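Local coordinates for uncharacterized protein (PDB 5DQV) that probably hydrolyses nucleotides to release pyrophosphate in a metal-dependent reaction, as an all-helical hydrolase of the HD-domain family, at residues A[42-50]-A[178-188]; A[155-166]-A[199-210]. All coordinates share one frame; numbering follows the deposited sequence. Where two conformers were deposited one is given.

Contact 1 of 2, residues A[42-50]-A[178-188]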
loop_
_atom_site.group_PDB
_atom_site.type_symbol
_atom_site.label_atom_id
_atom_site.label_comp_id
_atom_site.label_asym_id
_atom_site.label_seq_id
_atom_site.Cartn_x
_atom_site.Cartn_y
_atom_site.Cartn_z
ATOM N N LEU A 42 -21.506 -0.535 -2.010
ATOM C CA LEU A 42 -21.388 0.303 -3.217
ATOM C C LEU A 42 -22.386 -0.150 -4.284
ATOM O O LEU A 42 -23.043 0.654 -4.915
ATOM C CB LEU A 42 -19.953 0.193 -3.763
ATOM C CG LEU A 42 -19.030 1.345 -4.121
ATOM C CD1 LEU A 42 -19.405 2.736 -3.524
ATOM C CD2 LEU A 42 -17.598 0.876 -3.722
ATOM N N ALA A 43 -22.467 -1.459 -4.493
ATOM C CA ALA A 43 -23.381 -1.992 -5.473
ATOM C C ALA A 43 -24.859 -1.655 -5.178
ATOM O O ALA A 43 -25.629 -1.324 -6.096
ATOM C CB ALA A 43 -23.152 -3.499 -5.659
ATOM N N VAL A 44 -25.265 -1.726 -3.918
ATOM C CA VAL A 44 -26.660 -1.455 -3.553
ATOM C C VAL A 44 -26.943 0.025 -3.772
ATOM O O VAL A 44 -28.030 0.408 -4.301
ATOM C CB VAL A 44 -26.993 -1.953 -2.072
ATOM C CG1 VAL A 44 -28.287 -1.302 -1.525
ATOM C CG2 VAL A 44 -27.051 -3.531 -2.049
ATOM N N TYR A 45 -25.965 0.870 -3.439
ATOM C CA TYR A 45 -26.113 2.318 -3.655
ATOM C C TYR A 45 -26.325 2.676 -5.157
ATOM O O TYR A 45 -27.290 3.336 -5.550
ATOM C CB TYR A 45 -24.913 3.086 -3.080
ATOM C CG TYR A 45 -24.947 4.536 -3.488
ATOM C CD1 TYR A 45 -25.695 5.456 -2.740
ATOM C CD2 TYR A 45 -24.265 5.000 -4.600
ATOM C CE1 TYR A 45 -25.766 6.785 -3.093
ATOM C CE2 TYR A 45 -24.322 6.347 -4.959
ATOM C CZ TYR A 45 -25.084 7.226 -4.198
ATOM O OH TYR A 45 -25.176 8.560 -4.513
ATOM N N ILE A 46 -25.453 2.160 -5.990
ATOM C CA ILE A 46 -25.550 2.329 -7.460
ATOM C C ILE A 46 -26.850 1.725 -8.042
ATOM O O ILE A 46 -27.532 2.337 -8.847
ATOM C CB ILE A 46 -24.358 1.684 -8.120
ATOM C CG1 ILE A 46 -23.080 2.464 -7.767
ATOM C CG2 ILE A 46 -24.513 1.649 -9.661
ATOM C CD1 ILE A 46 -21.812 1.703 -8.088
ATOM N N GLY A 47 -27.166 0.518 -7.599
ATOM C CA GLY A 47 -28.343 -0.196 -7.972
ATOM C C GLY A 47 -29.614 0.562 -7.709
ATOM O O GLY A 47 -30.524 0.607 -8.561
ATOM N N GLU A 48 -29.670 1.226 -6.561
ATOM C CA GLU A 48 -30.833 2.031 -6.237
ATOM C C GLU A 48 -30.955 3.259 -7.153
ATOM O O GLU A 48 -32.030 3.529 -7.684
ATOM C CB GLU A 48 -30.867 2.390 -4.730
ATOM C CG GLU A 48 -32.193 3.111 -4.329
ATOM C CD GLU A 48 -32.188 4.633 -4.545
ATOM O OE1 GLU A 48 -31.081 5.223 -4.601
ATOM O OE2 GLU A 48 -33.294 5.262 -4.628
ATOM N N LYS A 49 -29.855 3.963 -7.394
ATOM C CA LYS A 49 -29.847 5.089 -8.329
ATOM C C LYS A 49 -30.205 4.657 -9.741
ATOM O O LYS A 49 -30.839 5.414 -10.476
ATOM C CB LYS A 49 -28.473 5.777 -8.352
ATOM C CG LYS A 49 -28.024 6.403 -7.002
ATOM C CD LYS A 49 -28.843 7.585 -6.672
ATOM C CE LYS A 49 -28.308 8.302 -5.471
ATOM N NZ LYS A 49 -29.285 9.328 -5.087
ATOM N N GLU A 50 -29.786 3.449 -10.114
ATOM C CA GLU A 50 -29.958 2.963 -11.495
ATOM C C GLU A 50 -31.264 2.179 -11.700
ATOM O O GLU A 50 -31.545 1.736 -12.793
ATOM C CB GLU A 50 -28.740 2.116 -11.882
ATOM C CG GLU A 50 -27.438 2.924 -11.974
ATOM C CD GLU A 50 -27.360 3.764 -13.214
ATOM O OE1 GLU A 50 -27.852 3.313 -14.300
ATOM O OE2 GLU A 50 -26.830 4.890 -13.129
ATOM N N THR A 178 -22.268 2.217 -15.659
ATOM C CA THR A 178 -23.447 3.028 -15.314
ATOM C C THR A 178 -23.058 4.487 -15.162
ATOM O O THR A 178 -21.901 4.799 -14.838
ATOM C CB THR A 178 -24.128 2.516 -14.015
ATOM O OG1 THR A 178 -23.223 2.628 -12.904
ATOM C CG2 THR A 178 -24.539 1.039 -14.150
ATOM N N ASP A 179 -24.038 5.363 -15.401
ATOM C CA ASP A 179 -23.898 6.780 -15.144
ATOM C C ASP A 179 -23.525 7.041 -13.679
ATOM O O ASP A 179 -22.626 7.848 -13.421
ATOM C CB ASP A 179 -25.197 7.519 -15.509
ATOM C CG ASP A 179 -25.438 7.572 -17.031
ATOM O OD1 ASP A 179 -24.475 7.306 -17.793
ATOM O OD2 ASP A 179 -26.583 7.875 -17.444
ATOM N N THR A 180 -24.183 6.338 -12.747
ATOM C CA THR A 180 -23.926 6.542 -11.332
ATOM C C THR A 180 -22.472 6.201 -10.996
ATOM O O THR A 180 -21.764 6.976 -10.341
ATOM C CB THR A 180 -24.881 5.727 -10.443
ATOM O OG1 THR A 180 -26.229 6.106 -10.748
ATOM C CG2 THR A 180 -24.593 6.015 -8.935
ATOM N N ALA A 181 -22.023 5.041 -11.454
ATOM C CA ALA A 181 -20.641 4.616 -11.235
ATOM C C ALA A 181 -19.643 5.554 -11.899
ATOM O O ALA A 181 -18.578 5.835 -11.332
ATOM C CB ALA A 181 -20.417 3.161 -11.731
ATOM N N ARG A 182 -19.965 6.022 -13.105
ATOM C CA ARG A 182 -19.065 6.905 -13.810
ATOM C C ARG A 182 -18.829 8.185 -12.987
ATOM O O ARG A 182 -17.705 8.678 -12.874
ATOM C CB ARG A 182 -19.603 7.245 -15.207
ATOM C CG ARG A 182 -18.538 7.445 -16.202
ATOM C CD ARG A 182 -19.067 7.535 -17.634
ATOM N NE ARG A 182 -19.415 6.198 -18.139
ATOM C CZ ARG A 182 -20.629 5.766 -18.436
ATOM N NH1 ARG A 182 -21.697 6.550 -18.307
ATOM N NH2 ARG A 182 -20.779 4.525 -18.874
ATOM N N GLU A 183 -19.894 8.681 -12.393
ATOM C CA GLU A 183 -19.810 9.867 -11.567
ATOM C C GLU A 183 -18.924 9.610 -10.347
ATOM O O GLU A 183 -18.028 10.403 -10.065
ATOM C CB GLU A 183 -21.205 10.288 -11.142
ATOM C CG GLU A 183 -21.266 11.660 -10.616
ATOM C CD GLU A 183 -22.696 12.132 -10.451
ATOM O OE1 GLU A 183 -23.589 11.658 -11.188
ATOM O OE2 GLU A 183 -22.910 13.001 -9.578
ATOM N N LEU A 184 -19.142 8.489 -9.656
ATOM C CA LEU A 184 -18.351 8.163 -8.457
ATOM C C LEU A 184 -16.890 7.919 -8.812
ATOM O O LEU A 184 -15.989 8.280 -8.064
ATOM C CB LEU A 184 -18.888 6.900 -7.766
ATOM C CG LEU A 184 -20.243 6.971 -7.073
ATOM C CD1 LEU A 184 -20.659 5.558 -6.581
ATOM C CD2 LEU A 184 -20.229 7.944 -5.865
ATOM N N ALA A 185 -16.666 7.346 -9.984
ATOM C CA ALA A 185 -15.321 7.041 -10.454
ATOM C C ALA A 185 -14.509 8.288 -10.724
ATOM O O ALA A 185 -13.286 8.294 -10.489
ATOM C CB ALA A 185 -15.358 6.196 -11.678
ATOM N N GLU A 186 -15.156 9.362 -11.156
ATOM C CA GLU A 186 -14.404 10.595 -11.454
ATOM C C GLU A 186 -13.662 11.105 -10.232
ATOM O O GLU A 186 -12.502 11.454 -10.359
ATOM C CB GLU A 186 -15.300 11.718 -12.001
ATOM C CG GLU A 186 -15.758 11.494 -13.420
ATOM C CD GLU A 186 -14.711 11.846 -14.466
ATOM O OE1 GLU A 186 -13.863 12.739 -14.221
ATOM O OE2 GLU A 186 -14.762 11.236 -15.572
ATOM N N GLU A 187 -14.319 11.171 -9.063
ATOM C CA GLU A 187 -13.689 11.630 -7.819
ATOM C C GLU A 187 -12.486 10.725 -7.461
ATOM O O GLU A 187 -11.405 11.172 -7.121
ATOM C CB GLU A 187 -14.666 11.532 -6.627
ATOM C CG GLU A 187 -16.126 11.946 -6.838
ATOM C CD GLU A 187 -16.964 11.655 -5.584
ATOM O OE1 GLU A 187 -16.383 11.706 -4.484
ATOM O OE2 GLU A 187 -18.179 11.376 -5.687
ATOM N N ARG A 188 -12.734 9.424 -7.500
ATOM C CA ARG A 188 -11.733 8.434 -7.095
ATOM C C ARG A 188 -10.513 8.427 -8.020
ATOM O O ARG A 188 -9.387 8.366 -7.567
ATOM C CB ARG A 188 -12.364 7.025 -7.010
ATOM C CG ARG A 188 -13.342 6.878 -5.849
ATOM C CD ARG A 188 -13.704 5.386 -5.695
ATOM N NE ARG A 188 -14.683 5.252 -4.671
ATOM C CZ ARG A 188 -14.784 4.217 -3.835
ATOM N NH1 ARG A 188 -13.935 3.176 -3.886
ATOM N NH2 ARG A 188 -15.693 4.281 -2.916
HETATM O O HOH W 1 -26.613 4.187 -16.482
#
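Glu-50 bends back at chi2 (-75°), and Thr-180 turns OG1 to the side away from its carbonyl carbon, which brings the carboxylate and the hydroxyl together. Glu-50 OE2 accepts twice from this one residue: the anti lone pair of OE2 takes Thr-180 OG1 at 2.7 Å, and Thr-180 N meets OE2 at 3.0 Å, tilted 33° out of the carboxylate plane. The other oxygen, OE1, reaches Asp-179 N through a water, while Thr-178 OG1 caps Ala-181 N, so the first turn of helix 179-202 has its amides engaged and its positive end probably favours the charged glutamate. A glutamine in its place would probably take away the carboxylate charge facing these amides and weaken the double grip on Thr-180. Farther along the helix, Thr-180 CG2 lies 4.0 Å from Ile-46 CG1, Leu-184 CD1 is 4.1 Å from Tyr-45 CE2, and Leu-42 CD2 meets Arg-188 NH2 at 4.0 Å. Ile-46 also touches Leu-132 of helix 121-132. The axes of 42-50 and 179-188 approach to 9.5 Å, 129° between their directions, with Thr-180 a knob among Tyr-45, Ile-46, Lys-49 and Glu-50 of helix 33-50, the HD-domain helix that carries the nickel ligand His-35.

Contact 2 of 2, residues A[155-166]-A[199-210]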
loop_
_atom_site.group_PDB
_atom_site.type_symbol
_atom_site.label_atom_id
_atom_site.label_comp_id
_atom_site.label_asym_id
_atom_site.label_seq_id
_atom_site.Cartn_x
_atom_site.Cartn_y
_atom_site.Cartn_z
ATOM N N TYR A 155 7.797 0.712 -7.023
ATOM C CA TYR A 155 7.977 1.165 -8.403
ATOM C C TYR A 155 9.260 0.498 -8.884
ATOM O O TYR A 155 9.914 -0.223 -8.122
ATOM C CB TYR A 155 8.131 2.686 -8.496
ATOM C CG TYR A 155 9.212 3.225 -7.562
ATOM C CD1 TYR A 155 10.533 3.296 -7.950
ATOM C CD2 TYR A 155 8.885 3.617 -6.266
ATOM C CE1 TYR A 155 11.513 3.794 -7.070
ATOM C CE2 TYR A 155 9.833 4.116 -5.389
ATOM C CZ TYR A 155 11.132 4.177 -5.763
ATOM O OH TYR A 155 12.022 4.659 -4.847
ATOM N N GLY A 156 9.620 0.763 -10.136
ATOM C CA GLY A 156 10.937 0.372 -10.657
ATOM C C GLY A 156 10.949 -0.778 -11.664
ATOM O O GLY A 156 12.000 -1.092 -12.203
ATOM N N ASP A 157 9.814 -1.445 -11.865
ATOM C CA ASP A 157 9.668 -2.503 -12.877
ATOM C C ASP A 157 8.206 -2.714 -13.177
ATOM O O ASP A 157 7.333 -2.139 -12.500
ATOM C CB ASP A 157 10.359 -3.847 -12.495
ATOM C CG ASP A 157 9.835 -4.482 -11.177
ATOM O OD1 ASP A 157 8.616 -4.678 -10.960
ATOM O OD2 ASP A 157 10.695 -4.852 -10.357
ATOM N N ASP A 158 7.939 -3.572 -14.160
ATOM C CA ASP A 158 6.582 -3.781 -14.682
ATOM C C ASP A 158 5.685 -4.604 -13.777
ATOM O O ASP A 158 4.518 -4.674 -14.036
ATOM C CB ASP A 158 6.616 -4.423 -16.090
ATOM C CG ASP A 158 6.843 -3.384 -17.190
ATOM O OD1 ASP A 158 5.898 -2.581 -17.452
ATOM O OD2 ASP A 158 7.969 -3.355 -17.747
ATOM N N GLN A 159 6.222 -5.209 -12.719
ATOM C CA GLN A 159 5.387 -5.885 -11.716
ATOM C C GLN A 159 5.038 -5.006 -10.493
ATOM O O GLN A 159 4.229 -5.410 -9.638
ATOM C CB GLN A 159 6.033 -7.190 -11.274
ATOM C CG GLN A 159 6.088 -8.217 -12.402
ATOM C CD GLN A 159 7.146 -7.874 -13.447
ATOM O OE1 GLN A 159 6.821 -7.530 -14.593
ATOM N NE2 GLN A 159 8.413 -7.927 -13.046
ATOM N N SER A 160 5.587 -3.791 -10.472
ATOM C CA SER A 160 5.462 -2.858 -9.351
ATOM C C SER A 160 4.065 -2.256 -9.260
ATOM O O SER A 160 3.294 -2.259 -10.210
ATOM C CB SER A 160 6.533 -1.747 -9.471
ATOM O OG SER A 160 6.174 -0.744 -10.451
ATOM N N ALA A 161 3.722 -1.780 -8.072
ATOM C CA ALA A 161 2.436 -1.167 -7.846
ATOM C C ALA A 161 2.293 0.040 -8.755
ATOM O O ALA A 161 1.238 0.249 -9.375
ATOM C CB ALA A 161 2.292 -0.747 -6.347
ATOM N N TYR A 162 3.372 0.821 -8.859
ATOM C CA TYR A 162 3.366 2.069 -9.641
ATOM C C TYR A 162 3.051 1.730 -11.090
ATOM O O TYR A 162 2.185 2.342 -11.711
ATOM C CB TYR A 162 4.705 2.784 -9.561
ATOM C CG TYR A 162 4.677 4.206 -10.130
ATOM C CD1 TYR A 162 4.030 5.228 -9.463
ATOM C CD2 TYR A 162 5.307 4.513 -11.331
ATOM C CE1 TYR A 162 4.038 6.549 -9.935
ATOM C CE2 TYR A 162 5.276 5.808 -11.848
ATOM C CZ TYR A 162 4.661 6.836 -11.129
ATOM O OH TYR A 162 4.631 8.130 -11.652
ATOM N N ALA A 163 3.706 0.705 -11.613
ATOM C CA ALA A 163 3.423 0.266 -12.975
ATOM C C ALA A 163 1.961 -0.142 -13.134
ATOM O O ALA A 163 1.328 0.116 -14.188
ATOM C CB ALA A 163 4.384 -0.896 -13.396
ATOM N N HIS A 164 1.417 -0.777 -12.090
ATOM C CA HIS A 164 0.053 -1.266 -12.130
ATOM C C HIS A 164 -0.977 -0.118 -12.218
ATOM O O HIS A 164 -2.011 -0.295 -12.829
ATOM C CB HIS A 164 -0.203 -2.151 -10.917
ATOM C CG HIS A 164 -1.552 -2.788 -10.882
ATOM N ND1 HIS A 164 -1.951 -3.746 -11.792
ATOM C CD2 HIS A 164 -2.553 -2.694 -9.973
ATOM C CE1 HIS A 164 -3.169 -4.164 -11.483
ATOM N NE2 HIS A 164 -3.556 -3.541 -10.385
ATOM N N PHE A 165 -0.707 1.028 -11.595
ATOM C CA PHE A 165 -1.516 2.219 -11.769
ATOM C C PHE A 165 -1.642 2.597 -13.245
ATOM O O PHE A 165 -2.757 2.818 -13.722
ATOM C CB PHE A 165 -0.957 3.430 -11.012
ATOM C CG PHE A 165 -1.067 3.318 -9.491
ATOM C CD1 PHE A 165 -2.273 3.186 -8.888
ATOM C CD2 PHE A 165 0.053 3.300 -8.689
ATOM C CE1 PHE A 165 -2.357 3.030 -7.460
ATOM C CE2 PHE A 165 -0.036 3.142 -7.288
ATOM C CZ PHE A 165 -1.221 3.015 -6.693
ATOM N N PHE A 166 -0.511 2.697 -13.939
ATOM C CA PHE A 166 -0.505 3.118 -15.355
ATOM C C PHE A 166 -1.104 2.104 -16.291
ATOM O O PHE A 166 -1.836 2.437 -17.225
ATOM C CB PHE A 166 0.913 3.530 -15.803
ATOM C CG PHE A 166 1.323 4.838 -15.206
ATOM C CD1 PHE A 166 1.793 4.894 -13.915
ATOM C CD2 PHE A 166 1.127 6.041 -15.904
ATOM C CE1 PHE A 166 2.103 6.134 -13.316
ATOM C CE2 PHE A 166 1.480 7.257 -15.332
ATOM C CZ PHE A 166 1.952 7.305 -14.033
ATOM N N LEU A 199 3.645 11.242 -5.517
ATOM C CA LEU A 199 4.797 10.320 -5.631
ATOM C C LEU A 199 5.845 10.896 -6.569
ATOM O O LEU A 199 7.057 10.824 -6.279
ATOM C CB LEU A 199 4.419 8.909 -6.129
ATOM C CG LEU A 199 3.792 7.904 -5.194
ATOM C CD1 LEU A 199 3.525 6.616 -5.944
ATOM C CD2 LEU A 199 4.710 7.686 -3.972
ATOM N N GLU A 200 5.392 11.480 -7.673
ATOM C CA GLU A 200 6.320 12.037 -8.683
ATOM C C GLU A 200 7.125 13.180 -8.066
ATOM O O GLU A 200 8.326 13.326 -8.349
ATOM C CB GLU A 200 5.590 12.511 -9.940
ATOM C CG GLU A 200 5.315 11.349 -10.879
ATOM C CD GLU A 200 4.500 11.730 -12.089
ATOM O OE1 GLU A 200 3.560 12.534 -11.955
ATOM O OE2 GLU A 200 4.805 11.219 -13.185
ATOM N N LYS A 201 6.463 13.948 -7.200
ATOM C CA LYS A 201 7.085 15.097 -6.539
ATOM C C LYS A 201 8.102 14.635 -5.513
ATOM O O LYS A 201 9.257 15.099 -5.524
ATOM C CB LYS A 201 6.000 15.944 -5.890
ATOM C CG LYS A 201 6.404 17.232 -5.263
ATOM C CD LYS A 201 5.121 17.937 -4.854
ATOM N N ASP A 202 7.714 13.668 -4.703
ATOM C CA ASP A 202 8.543 13.186 -3.589
ATOM C C ASP A 202 9.670 12.261 -3.998
ATOM O O ASP A 202 10.670 12.119 -3.266
ATOM C CB ASP A 202 7.664 12.490 -2.599
ATOM C CG ASP A 202 6.767 13.458 -1.853
ATOM O OD1 ASP A 202 6.958 14.698 -2.015
ATOM O OD2 ASP A 202 5.900 12.974 -1.126
ATOM N N ILE A 203 9.501 11.625 -5.147
ATOM C CA ILE A 203 10.503 10.732 -5.717
ATOM C C ILE A 203 10.885 11.196 -7.110
ATOM O O ILE A 203 10.363 10.683 -8.111
ATOM C CB ILE A 203 10.027 9.256 -5.750
ATOM C CG1 ILE A 203 9.588 8.805 -4.344
ATOM C CG2 ILE A 203 11.177 8.333 -6.216
ATOM C CD1 ILE A 203 8.921 7.435 -4.316
ATOM N N PRO A 204 11.810 12.174 -7.197
ATOM C CA PRO A 204 12.254 12.603 -8.512
ATOM C C PRO A 204 12.750 11.414 -9.337
ATOM O O PRO A 204 13.407 10.547 -8.804
ATOM C CB PRO A 204 13.394 13.571 -8.216
ATOM C CG PRO A 204 13.138 14.056 -6.811
ATOM C CD PRO A 204 12.438 12.944 -6.098
ATOM N N GLY A 205 12.375 11.330 -10.606
ATOM C CA GLY A 205 12.838 10.223 -11.416
ATOM C C GLY A 205 12.075 8.923 -11.223
ATOM O O GLY A 205 12.437 7.927 -11.827
ATOM N N ILE A 206 11.006 8.918 -10.426
ATOM C CA ILE A 206 10.205 7.698 -10.213
ATOM C C ILE A 206 9.734 7.027 -11.530
ATOM O O ILE A 206 9.729 5.801 -11.620
ATOM C CB ILE A 206 8.991 7.918 -9.279
ATOM C CG1 ILE A 206 8.386 6.572 -8.833
ATOM C CG2 ILE A 206 7.875 8.805 -9.956
ATOM C CD1 ILE A 206 7.208 6.668 -7.797
ATOM N N ASP A 207 9.329 7.803 -12.538
ATOM C CA ASP A 207 8.836 7.188 -13.793
ATOM C C ASP A 207 9.856 6.383 -14.605
ATOM O O ASP A 207 9.468 5.556 -15.429
ATOM C CB ASP A 207 8.207 8.263 -14.689
ATOM C CG ASP A 207 6.997 8.875 -14.054
ATOM O OD1 ASP A 207 5.957 8.222 -14.060
ATOM O OD2 ASP A 207 7.107 9.972 -13.493
ATOM N N ALA A 208 11.136 6.676 -14.428
ATOM C CA ALA A 208 12.223 6.015 -15.176
ATOM C C ALA A 208 12.980 5.030 -14.305
ATOM O O ALA A 208 13.718 4.196 -14.810
ATOM C CB ALA A 208 13.226 7.053 -15.705
ATOM N N LYS A 209 12.828 5.150 -12.996
ATOM C CA LYS A 209 13.605 4.327 -12.058
ATOM C C LYS A 209 13.441 2.817 -12.345
ATOM O O LYS A 209 12.356 2.355 -12.721
ATOM C CB LYS A 209 13.253 4.676 -10.616
ATOM C CG LYS A 209 14.153 5.775 -10.007
ATOM C CD LYS A 209 13.925 5.942 -8.507
ATOM C CE LYS A 209 14.481 7.283 -7.973
ATOM N NZ LYS A 209 15.931 7.485 -8.338
ATOM N N THR A 210 14.544 2.076 -12.210
ATOM C CA THR A 210 14.529 0.611 -12.246
ATOM C C THR A 210 15.105 0.043 -10.931
ATOM O O THR A 210 14.447 -0.761 -10.246
ATOM C CB THR A 210 15.348 0.066 -13.426
ATOM O OG1 THR A 210 16.638 0.687 -13.414
ATOM C CG2 THR A 210 14.642 0.343 -14.765
#
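Tyr-155 and Tyr-162 both pack on Ile-206, where the C-terminal tail of this all-helical HD-domain protein folds back over the N-terminal turn of helix 161-169. The isoleucine makes two CH-pi contacts: its CG1 lies 4.0 Å from the centroid of the Tyr-155 ring, and its CD1 the same distance from that of Tyr-162, each over a face. CG1 of Ile-206 stands anti to the backbone N (chi1 -167°), a setting that carries the longer branch between the two rings. Around Tyr-155, Ile-203 CD1 touches CE2 at 3.6 Å and the aliphatic part of Lys-209 runs alongside, with CD 3.5 Å from CE1. Leu-199 CD1 packs against Tyr-162 CD1, and Phe-166 CE1 covers the face of the Tyr-162 ring opposite Ile-206. Tyr-162 OH donates to Asp-207 OD1 over 2.8 Å, approaching from above the carboxylate, 38° out of its plane.

Farther out, Tyr-155 OH reaches past its own chain and is hydrogen-bonded to Arg-38 NH1 of the second subunit. Gly-156 CA makes a CA-H...O contact with Lys-209 O; its positive phi (108°) by itself calls for glycine. The type II turn from Ile-203 to Ile-206 brings the tail round, while the helix bearing Tyr-162 is N-capped by Ser-160, whose OG accepts from Ala-163 N at 3.1 Å and donates to Asp-157 O at 2.7 Å.

Helix 179-202 serves both contacts, contact 1 with its N-terminal end and contact 2 with its C-terminal end and the tail beyond; their centres lie 30 Å apart and they do not touch. Each is partly buried. Contact 1, its centre about 13 Å from the chain centre, is a helix-on-helix joint with a polar cluster at the helix start and apolar packing farther along. Contact 2, its centre about 24 Å out, joins the start of helix 161-169 and the end of helix 179-202 with the loops beside them, mostly through aromatic faces. Both border the second subunit: Arg-188 of contact 1 packs on that chain's Asp-202, a residue lying within the 199-210 segment of contact 2.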